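Local coordinates for protein ribose 5-phosphate isomerase (Giardia lamblia, PDB 3S5P) that probably interconverts ribose 5-phosphate and ribulose 5-phosphate in the pentose phosphate pathway, as isomerases of the RpiB type do, at residues M37-R42 against E135-I140; A79-L84 against S142-T147; G101-L106 against H119-A124. One frame throughout, in Å; residues are numbered along the deposited sequence.

The three contacts step across one Rossmann-like domain built on a five-stranded parallel sheet. Contacts 1 and 2 share helix 134-146: its first half packs on helix 33-45, its second half on strand 81-86, and the two contact centres are about 11 Å apart. Contacts 2 and 3 touch directly, their centres about 10 Å apart, where C82 N probably donates a hydrogen bond to N123 O at 3.0 Å. Contacts 1 and 3 lie on opposite sides of the chain's centre, about 18 Å between centres. Contact 3 alone reaches the second subunit, and the side chain of N120 there is about 3 Å from a bound sulfate, probably from the crystallisation liquor.

Contact 1. Residues M37-R42 against E135-I140; sequences MFLQQR and EVAASI
R42 and E135 form an end-on salt bridge between helix 33-45 and helix 134-146. Two nitrogens grip two oxygens: NH1 of R42 reaches OE1 of E135 at 3.0 Å, and NH2 of R42 reaches OE2 of E135, also at 3.0 Å. Both oxygens are met on their syn sides, and the guanidinium and carboxylate planes lie only 28° apart, so the charged groups meet almost edge to edge. Each chain is folded at its second torsion (chi2 -68° in R42, much the same in E135), which swings the two ends into the gap between the helices.

F38, one turn before R42, covers one face of the guanidinium, its CZ 3.5 Å from the plane and over the centre. The same corner of the ring, CZ, lies 3.9 Å from OE2 of E135, which approaches near the ring plane while the carboxylate stands almost upright to it.

Further in, A138 presents its methyl to three neighbours. CE2 of F38 is 4.0 Å from CB of A138, NH1 of R42 lies close to the same carbon, and L39 brings CD2 to 4.0 Å from it. That branch of L39 also touches A137, while L39 continues inward onto F26 and L127 of the sheet. The small alanines accompany a 10.1 Å separation of the segment axes, crossed at -45°.

Polarity thus grades from an ion pair at the outer edge to largely apolar packing next to the sheet; the two-point grip would favour the charged forms of both partners and limit rotation of the guanidinium.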
loop_
_atom_site.group_PDB
_atom_site.type_symbol
_atom_site.label_atom_id
_atom_site.label_comp_id
_atom_site.label_asym_id
_atom_site.label_seq_id
_atom_site.Cartn_x
_atom_site.Cartn_y
_atom_site.Cartn_z
ATOM N N MET A 37 15.684 7.218 -12.716
ATOM C CA MET A 37 16.346 8.301 -13.442
ATOM C C MET A 37 15.367 9.173 -14.181
ATOM O O MET A 37 15.488 10.402 -14.197
ATOM C CB MET A 37 17.326 7.723 -14.470
ATOM C CG MET A 37 18.411 6.900 -13.862
ATOM S SD MET A 37 19.798 7.961 -13.510
ATOM C CE MET A 37 20.697 7.782 -15.060
ATOM N N PHE A 38 14.415 8.512 -14.820
ATOM C CA PHE A 38 13.371 9.184 -15.555
ATOM C C PHE A 38 12.547 10.079 -14.593
ATOM O O PHE A 38 12.367 11.269 -14.854
ATOM C CB PHE A 38 12.531 8.122 -16.273
ATOM C CG PHE A 38 11.278 8.641 -16.874
ATOM C CD1 PHE A 38 11.294 9.239 -18.130
ATOM C CD2 PHE A 38 10.070 8.521 -16.191
ATOM C CE1 PHE A 38 10.137 9.728 -18.693
ATOM C CE2 PHE A 38 8.898 9.000 -16.746
ATOM C CZ PHE A 38 8.927 9.611 -17.997
ATOM N N LEU A 39 12.086 9.513 -13.474
ATOM C CA LEU A 39 11.336 10.268 -12.448
ATOM C C LEU A 39 12.192 11.368 -11.821
ATOM O O LEU A 39 11.688 12.456 -11.519
ATOM C CB LEU A 39 10.788 9.340 -11.344
ATOM C CG LEU A 39 9.854 8.211 -11.787
ATOM C CD1 LEU A 39 9.605 7.276 -10.639
ATOM C CD2 LEU A 39 8.552 8.792 -12.290
ATOM N N GLN A 40 13.481 11.083 -11.641
ATOM C CA GLN A 40 14.445 12.115 -11.184
ATOM C C GLN A 40 14.502 13.322 -12.121
ATOM O O GLN A 40 14.363 14.464 -11.658
ATOM C CB GLN A 40 15.849 11.540 -10.983
ATOM C CG GLN A 40 16.018 10.788 -9.671
ATOM C CD GLN A 40 17.283 9.934 -9.626
ATOM O OE1 GLN A 40 17.405 9.029 -8.793
ATOM N NE2 GLN A 40 18.232 10.222 -10.519
ATOM N N GLN A 41 14.671 13.069 -13.423
ATOM C CA GLN A 41 14.672 14.139 -14.429
ATOM C C GLN A 41 13.397 14.973 -14.347
ATOM O O GLN A 41 13.461 16.197 -14.269
ATOM C CB GLN A 41 14.855 13.578 -15.847
ATOM N N ARG A 42 12.248 14.295 -14.339
ATOM C CA ARG A 42 10.935 14.951 -14.267
ATOM C C ARG A 42 10.776 15.834 -13.022
ATOM O O ARG A 42 10.265 16.946 -13.111
ATOM C CB ARG A 42 9.792 13.922 -14.322
ATOM C CG ARG A 42 9.587 13.256 -15.680
ATOM C CD ARG A 42 9.071 14.233 -16.733
ATOM N NE ARG A 42 8.983 13.628 -18.064
ATOM C CZ ARG A 42 7.917 12.983 -18.548
ATOM N NH1 ARG A 42 6.829 12.840 -17.806
ATOM N NH2 ARG A 42 7.937 12.473 -19.779
ATOM N N GLU A 135 4.797 6.958 -17.692
ATOM C CA GLU A 135 4.045 8.215 -17.695
ATOM C C GLU A 135 3.049 8.253 -16.551
ATOM O O GLU A 135 2.845 9.287 -15.955
ATOM C CB GLU A 135 3.382 8.517 -19.054
ATOM C CG GLU A 135 4.366 8.830 -20.191
ATOM C CD GLU A 135 5.240 10.061 -19.957
ATOM O OE1 GLU A 135 4.968 10.864 -19.060
ATOM O OE2 GLU A 135 6.223 10.246 -20.692
ATOM N N VAL A 136 2.459 7.116 -16.226
ATOM C CA VAL A 136 1.570 7.023 -15.062
ATOM C C VAL A 136 2.367 7.180 -13.771
ATOM O O VAL A 136 1.904 7.821 -12.830
ATOM C CB VAL A 136 0.752 5.697 -15.076
ATOM C CG1 VAL A 136 -0.028 5.470 -13.781
ATOM C CG2 VAL A 136 -0.197 5.682 -16.242
ATOM N N ALA A 137 3.569 6.608 -13.723
ATOM C CA ALA A 137 4.422 6.727 -12.560
ATOM C C ALA A 137 4.811 8.197 -12.349
ATOM O O ALA A 137 4.845 8.675 -11.224
ATOM C CB ALA A 137 5.669 5.858 -12.728
ATOM N N ALA A 138 5.118 8.910 -13.434
ATOM C CA ALA A 138 5.459 10.340 -13.322
ATOM C C ALA A 138 4.261 11.172 -12.878
ATOM O O ALA A 138 4.411 12.144 -12.157
ATOM C CB ALA A 138 6.046 10.883 -14.648
ATOM N N SER A 139 3.053 10.806 -13.288
ATOM C CA SER A 139 1.912 11.673 -12.907
ATOM C C SER A 139 1.459 11.395 -11.485
ATOM O O SER A 139 0.925 12.280 -10.849
ATOM C CB SER A 139 0.763 11.639 -13.925
ATOM O OG SER A 139 -0.035 10.498 -13.787
ATOM N N ILE A 140 1.744 10.187 -10.986
ATOM C CA ILE A 140 1.557 9.794 -9.579
ATOM C C ILE A 140 2.531 10.554 -8.688
ATOM O O ILE A 140 2.131 11.160 -7.657
ATOM C CB ILE A 140 1.751 8.246 -9.393
ATOM C CG1 ILE A 140 0.606 7.472 -10.076
ATOM C CG2 ILE A 140 1.783 7.861 -7.923
ATOM C CD1 ILE A 140 0.824 5.974 -10.131
#

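Contact 2. Residues A79-L84 against S142-T147; sequences ADCCIL and SRFLST
F144, C81 and L145 bury the most surface where the second half of helix 134-146 lies over strand 81-86, and nothing but apolar contact joins the two segments. F144 points from the helix toward the strand, its CG anti to the backbone N (chi1 -173°), and lays one side of the ring along C81 and I83. CE2 of F144 is 4.1 Å from CB of C81, which comes in at the ring edge. CD2 of F144 is 4.2 Å from CD1 of I83, and these two side chains run past each other in opposite directions instead of meeting head on.

C81 makes a second contact through its sulfur. With chi1 at 59°, SG stands between the backbone N and the carbonyl carbon of its own residue, and from there it meets CD2 of L145 at 3.6 Å, the shortest approach between the segments. The same methyl, CD2 of L145, also faces CD1 of I83 at 4.3 Å, so one leucine branch bridges two alternate residues of the strand.

This is the helix-on-sheet layer of a Rossmann-like alpha/beta/alpha sandwich: the helix runs back against the strand, 168° between their directions, with 10.8 Å between the segment axes. C81 and I83 lie on the face covered by helix 134-146, whereas the CB of C82 points away and its side chain packs on A124. The strand's backbone is engaged within the sheet, C81 hydrogen-bonding to A25 on strand 23-28 and C82 to L125 on strand 124-128.

Around this patch F144 continues onto A113 and R117 of helix 110-118 and onto L125, L145 leans on Y48, and I83 reaches V24, F26 and L127.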
loop_
_atom_site.group_PDB
_atom_site.type_symbol
_atom_site.label_atom_id
_atom_site.label_comp_id
_atom_site.label_asym_id
_atom_site.label_seq_id
_atom_site.Cartn_x
_atom_site.Cartn_y
_atom_site.Cartn_z
ATOM N N ALA A 79 15.741 14.515 3.790
ATOM C CA ALA A 79 14.775 14.669 2.709
ATOM C C ALA A 79 13.357 14.865 3.250
ATOM O O ALA A 79 13.029 14.438 4.362
ATOM C CB ALA A 79 14.852 13.471 1.746
ATOM N N ASP A 80 12.516 15.525 2.469
ATOM C CA ASP A 80 11.111 15.725 2.884
ATOM C C ASP A 80 10.343 14.434 2.687
ATOM O O ASP A 80 9.503 14.086 3.498
ATOM C CB ASP A 80 10.454 16.869 2.111
ATOM C CG ASP A 80 11.055 18.225 2.467
ATOM O OD1 ASP A 80 10.870 18.680 3.625
ATOM O OD2 ASP A 80 11.711 18.843 1.600
ATOM N N CYS A 81 10.651 13.723 1.604
ATOM C CA CYS A 81 10.018 12.412 1.321
ATOM C C CYS A 81 10.984 11.603 0.487
ATOM O O CYS A 81 11.999 12.152 0.007
ATOM C CB CYS A 81 8.715 12.578 0.549
ATOM S SG CYS A 81 8.972 13.439 -1.030
ATOM N N CYS A 82 10.671 10.317 0.313
ATOM C CA CYS A 82 11.492 9.447 -0.521
ATOM C C CYS A 82 10.639 8.672 -1.501
ATOM O O CYS A 82 9.505 8.277 -1.195
ATOM C CB CYS A 82 12.370 8.512 0.311
ATOM S SG CYS A 82 11.453 7.283 1.285
ATOM N N ILE A 83 11.166 8.496 -2.707
ATOM C CA ILE A 83 10.460 7.772 -3.754
ATOM C C ILE A 83 11.208 6.467 -3.966
ATOM O O ILE A 83 12.403 6.486 -4.176
ATOM C CB ILE A 83 10.454 8.551 -5.075
ATOM C CG1 ILE A 83 10.100 10.025 -4.826
ATOM C CG2 ILE A 83 9.554 7.819 -6.141
ATOM C CD1 ILE A 83 8.723 10.248 -4.069
ATOM N N LEU A 84 10.482 5.350 -3.926
ATOM C CA LEU A 84 11.090 4.051 -3.995
ATOM C C LEU A 84 10.562 3.227 -5.174
ATOM O O LEU A 84 9.415 2.785 -5.176
ATOM C CB LEU A 84 10.858 3.330 -2.677
ATOM C CG LEU A 84 11.300 4.017 -1.396
ATOM C CD1 LEU A 84 10.689 3.265 -0.243
ATOM C CD2 LEU A 84 12.818 4.083 -1.273
ATOM N N SER A 142 4.144 13.322 -9.491
ATOM C CA SER A 142 3.854 14.760 -9.517
ATOM C C SER A 142 2.688 15.129 -8.572
ATOM O O SER A 142 2.721 16.162 -7.894
ATOM C CB SER A 142 3.613 15.226 -10.958
ATOM O OG SER A 142 2.564 16.163 -11.014
ATOM N N ARG A 143 1.660 14.290 -8.507
ATOM C CA ARG A 143 0.540 14.539 -7.582
ATOM C C ARG A 143 0.952 14.293 -6.121
ATOM O O ARG A 143 0.584 15.055 -5.227
ATOM C CB ARG A 143 -0.677 13.709 -7.963
ATOM C CG ARG A 143 -1.873 13.871 -7.047
ATOM C CD ARG A 143 -2.501 15.243 -7.159
ATOM N NE ARG A 143 -2.645 15.553 -8.566
ATOM C CZ ARG A 143 -3.694 15.221 -9.308
ATOM N NH1 ARG A 143 -4.750 14.577 -8.778
ATOM N NH2 ARG A 143 -3.694 15.562 -10.586
ATOM N N PHE A 144 1.767 13.267 -5.893
ATOM C CA PHE A 144 2.333 13.007 -4.556
ATOM C C PHE A 144 3.142 14.235 -4.048
ATOM O O PHE A 144 3.042 14.626 -2.878
ATOM C CB PHE A 144 3.203 11.730 -4.605
ATOM C CG PHE A 144 3.712 11.256 -3.260
ATOM C CD1 PHE A 144 2.964 10.374 -2.480
ATOM C CD2 PHE A 144 4.977 11.632 -2.799
ATOM C CE1 PHE A 144 3.439 9.889 -1.259
ATOM C CE2 PHE A 144 5.463 11.140 -1.547
ATOM C CZ PHE A 144 4.673 10.272 -0.784
ATOM N N LEU A 145 3.923 14.863 -4.928
ATOM C CA LEU A 145 4.849 15.918 -4.476
ATOM C C LEU A 145 4.145 17.250 -4.255
ATOM O O LEU A 145 4.621 18.095 -3.485
ATOM C CB LEU A 145 6.023 16.066 -5.450
ATOM C CG LEU A 145 7.031 14.913 -5.615
ATOM C CD1 LEU A 145 8.158 15.353 -6.591
ATOM C CD2 LEU A 145 7.634 14.387 -4.290
ATOM N N SER A 146 3.004 17.443 -4.918
ATOM C CA SER A 146 2.326 18.740 -4.840
ATOM C C SER A 146 1.105 18.751 -3.926
ATOM O O SER A 146 0.464 19.781 -3.788
ATOM C CB SER A 146 1.931 19.233 -6.231
ATOM O OG SER A 146 0.944 18.397 -6.814
ATOM N N THR A 147 0.755 17.620 -3.317
ATOM C CA THR A 147 -0.402 17.563 -2.429
ATOM C C THR A 147 0.107 17.644 -0.998
ATOM O O THR A 147 1.060 16.969 -0.653
ATOM C CB THR A 147 -1.206 16.257 -2.652
ATOM O OG1 THR A 147 -1.576 16.161 -4.029
ATOM C CG2 THR A 147 -2.463 16.228 -1.806
#

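Contact 3. Residues G101-L106 against H119-A124; sequences GIRCAL and HNNANA
N123 turns its amide toward G101 and R103 by a first torsion, chi1 50°, that lifts CG between its own backbone N and carbonyl carbon; a small chi2 then sets the amide to bond at both ends. OD1 of N123 takes the backbone N-H of R103 at 2.8 Å in an almost straight bond (176°), and ND2 of N123 donates a hydrogen bond to O of G101 at 3.0 Å, the acceptor lying in the amide plane. One side chain thus holds the backbone on both sides of I102.

R103 answers from the other segment. A bend at chi3 (-65°) curls its chain back so that NE donates to O of N121 at 2.9 Å. The oxygen lies in the guanidinium plane, yet the donor stands above the carbonyl plane, away from its lone pairs. ND2 of N123 lies over one guanidinium face without bonding to it. The second subunit packs I94 on R103, and its K98 bonds to O of I102.

O of R103 accepts from both N123 N (3.0 Å) and A124 N (3.1 Å), and A105 N donates to O of A124. The resulting parallel bridge of C104 with A124 closes the beta-alpha-beta crossover from strand 104-106 through helix 110-118 to neighbouring strand 124-128. CB of C104 and CB of A124 touch at 3.8 Å.

The side chain of N123 continues the hydrogen bonding past the end of the strand pair: each end of the buried amide makes a hydrogen bond, which fixes its rotation and ties the loop after helix 110-118 to the loop leading into strand 104-106, the edge strand within this chain.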
loop_
_atom_site.group_PDB
_atom_site.type_symbol
_atom_site.label_atom_id
_atom_site.label_comp_id
_atom_site.label_asym_id
_atom_site.label_seq_id
_atom_site.Cartn_x
_atom_site.Cartn_y
_atom_site.Cartn_z
ATOM N N GLY A 101 8.034 6.139 12.010
ATOM C CA GLY A 101 8.064 7.449 11.378
ATOM C C GLY A 101 8.048 7.480 9.861
ATOM O O GLY A 101 8.236 8.539 9.265
ATOM N N ILE A 102 7.836 6.322 9.243
ATOM C CA ILE A 102 7.681 6.188 7.801
ATOM C C ILE A 102 6.262 5.733 7.467
ATOM O O ILE A 102 5.732 4.776 8.033
ATOM C CB ILE A 102 8.684 5.176 7.192
ATOM C CG1 ILE A 102 10.128 5.663 7.349
ATOM C CG2 ILE A 102 8.421 4.963 5.696
ATOM C CD1 ILE A 102 10.545 6.728 6.337
ATOM N N ARG A 103 5.657 6.442 6.526
ATOM C CA ARG A 103 4.354 6.097 6.020
ATOM C C ARG A 103 4.466 5.966 4.501
ATOM O O ARG A 103 4.567 6.976 3.772
ATOM C CB ARG A 103 3.354 7.172 6.423
ATOM C CG ARG A 103 3.109 7.169 7.922
ATOM C CD ARG A 103 2.497 8.483 8.452
ATOM N NE ARG A 103 3.374 9.654 8.314
ATOM C CZ ARG A 103 4.356 9.955 9.151
ATOM N NH1 ARG A 103 4.664 9.125 10.155
ATOM N NH2 ARG A 103 5.072 11.061 8.955
ATOM N N CYS A 104 4.431 4.723 4.036
ATOM C CA CYS A 104 4.700 4.431 2.654
ATOM C C CYS A 104 3.428 4.021 1.928
ATOM O O CYS A 104 2.688 3.109 2.345
ATOM C CB CYS A 104 5.808 3.385 2.525
ATOM S SG CYS A 104 6.252 2.931 0.844
ATOM N N ALA A 105 3.188 4.738 0.841
ATOM C CA ALA A 105 1.988 4.613 0.052
ATOM C C ALA A 105 2.376 3.944 -1.263
ATOM O O ALA A 105 3.180 4.487 -2.007
ATOM C CB ALA A 105 1.429 5.995 -0.206
ATOM N N LEU A 106 1.834 2.758 -1.525
ATOM C CA LEU A 106 1.955 2.134 -2.839
ATOM C C LEU A 106 0.759 2.599 -3.681
ATOM O O LEU A 106 -0.390 2.237 -3.419
ATOM C CB LEU A 106 1.944 0.614 -2.694
ATOM C CG LEU A 106 1.891 -0.195 -3.995
ATOM C CD1 LEU A 106 3.048 0.196 -4.916
ATOM C CD2 LEU A 106 1.849 -1.676 -3.698
ATOM N N HIS A 119 -4.807 12.506 3.391
ATOM C CA HIS A 119 -5.422 11.770 4.492
ATOM C C HIS A 119 -4.386 10.996 5.300
ATOM O O HIS A 119 -4.548 10.842 6.493
ATOM C CB HIS A 119 -6.396 10.767 3.909
ATOM C CG HIS A 119 -7.595 11.390 3.271
ATOM N ND1 HIS A 119 -8.624 10.642 2.740
ATOM C CD2 HIS A 119 -7.941 12.688 3.093
ATOM C CE1 HIS A 119 -9.542 11.454 2.247
ATOM N NE2 HIS A 119 -9.151 12.702 2.446
ATOM N N ASN A 120 -3.328 10.498 4.639
ATOM C CA ASN A 120 -2.420 9.537 5.298
ATOM C C ASN A 120 -1.049 10.086 5.656
ATOM O O ASN A 120 -0.271 9.400 6.328
ATOM C CB ASN A 120 -2.289 8.245 4.485
ATOM C CG ASN A 120 -3.656 7.690 4.036
ATOM O OD1 ASN A 120 -3.897 7.528 2.844
ATOM N ND2 ASN A 120 -4.552 7.419 4.991
ATOM N N ASN A 121 -0.754 11.307 5.212
ATOM C CA ASN A 121 0.539 11.947 5.503
ATOM C C ASN A 121 1.729 11.066 5.097
ATOM O O ASN A 121 2.710 10.963 5.819
ATOM C CB ASN A 121 0.643 12.379 7.000
ATOM C CG ASN A 121 1.750 13.374 7.235
ATOM O OD1 ASN A 121 2.129 14.085 6.322
ATOM N ND2 ASN A 121 2.312 13.399 8.460
ATOM N N ALA A 122 1.636 10.435 3.928
ATOM C CA ALA A 122 2.697 9.568 3.469
ATOM C C ALA A 122 3.944 10.420 3.241
ATOM O O ALA A 122 3.844 11.528 2.739
ATOM C CB ALA A 122 2.304 8.836 2.206
ATOM N N ASN A 123 5.097 9.909 3.659
ATOM C CA ASN A 123 6.361 10.542 3.352
ATOM C C ASN A 123 7.242 9.621 2.502
ATOM O O ASN A 123 8.404 9.899 2.307
ATOM C CB ASN A 123 7.101 10.986 4.656
ATOM C CG ASN A 123 7.182 9.882 5.692
ATOM O OD1 ASN A 123 6.852 8.734 5.414
ATOM N ND2 ASN A 123 7.620 10.224 6.895
ATOM N N ALA A 124 6.691 8.495 2.041
ATOM C CA ALA A 124 7.394 7.609 1.117
ATOM C C ALA A 124 6.402 7.182 0.068
ATOM O O ALA A 124 5.250 6.886 0.388
ATOM C CB ALA A 124 7.960 6.396 1.840
#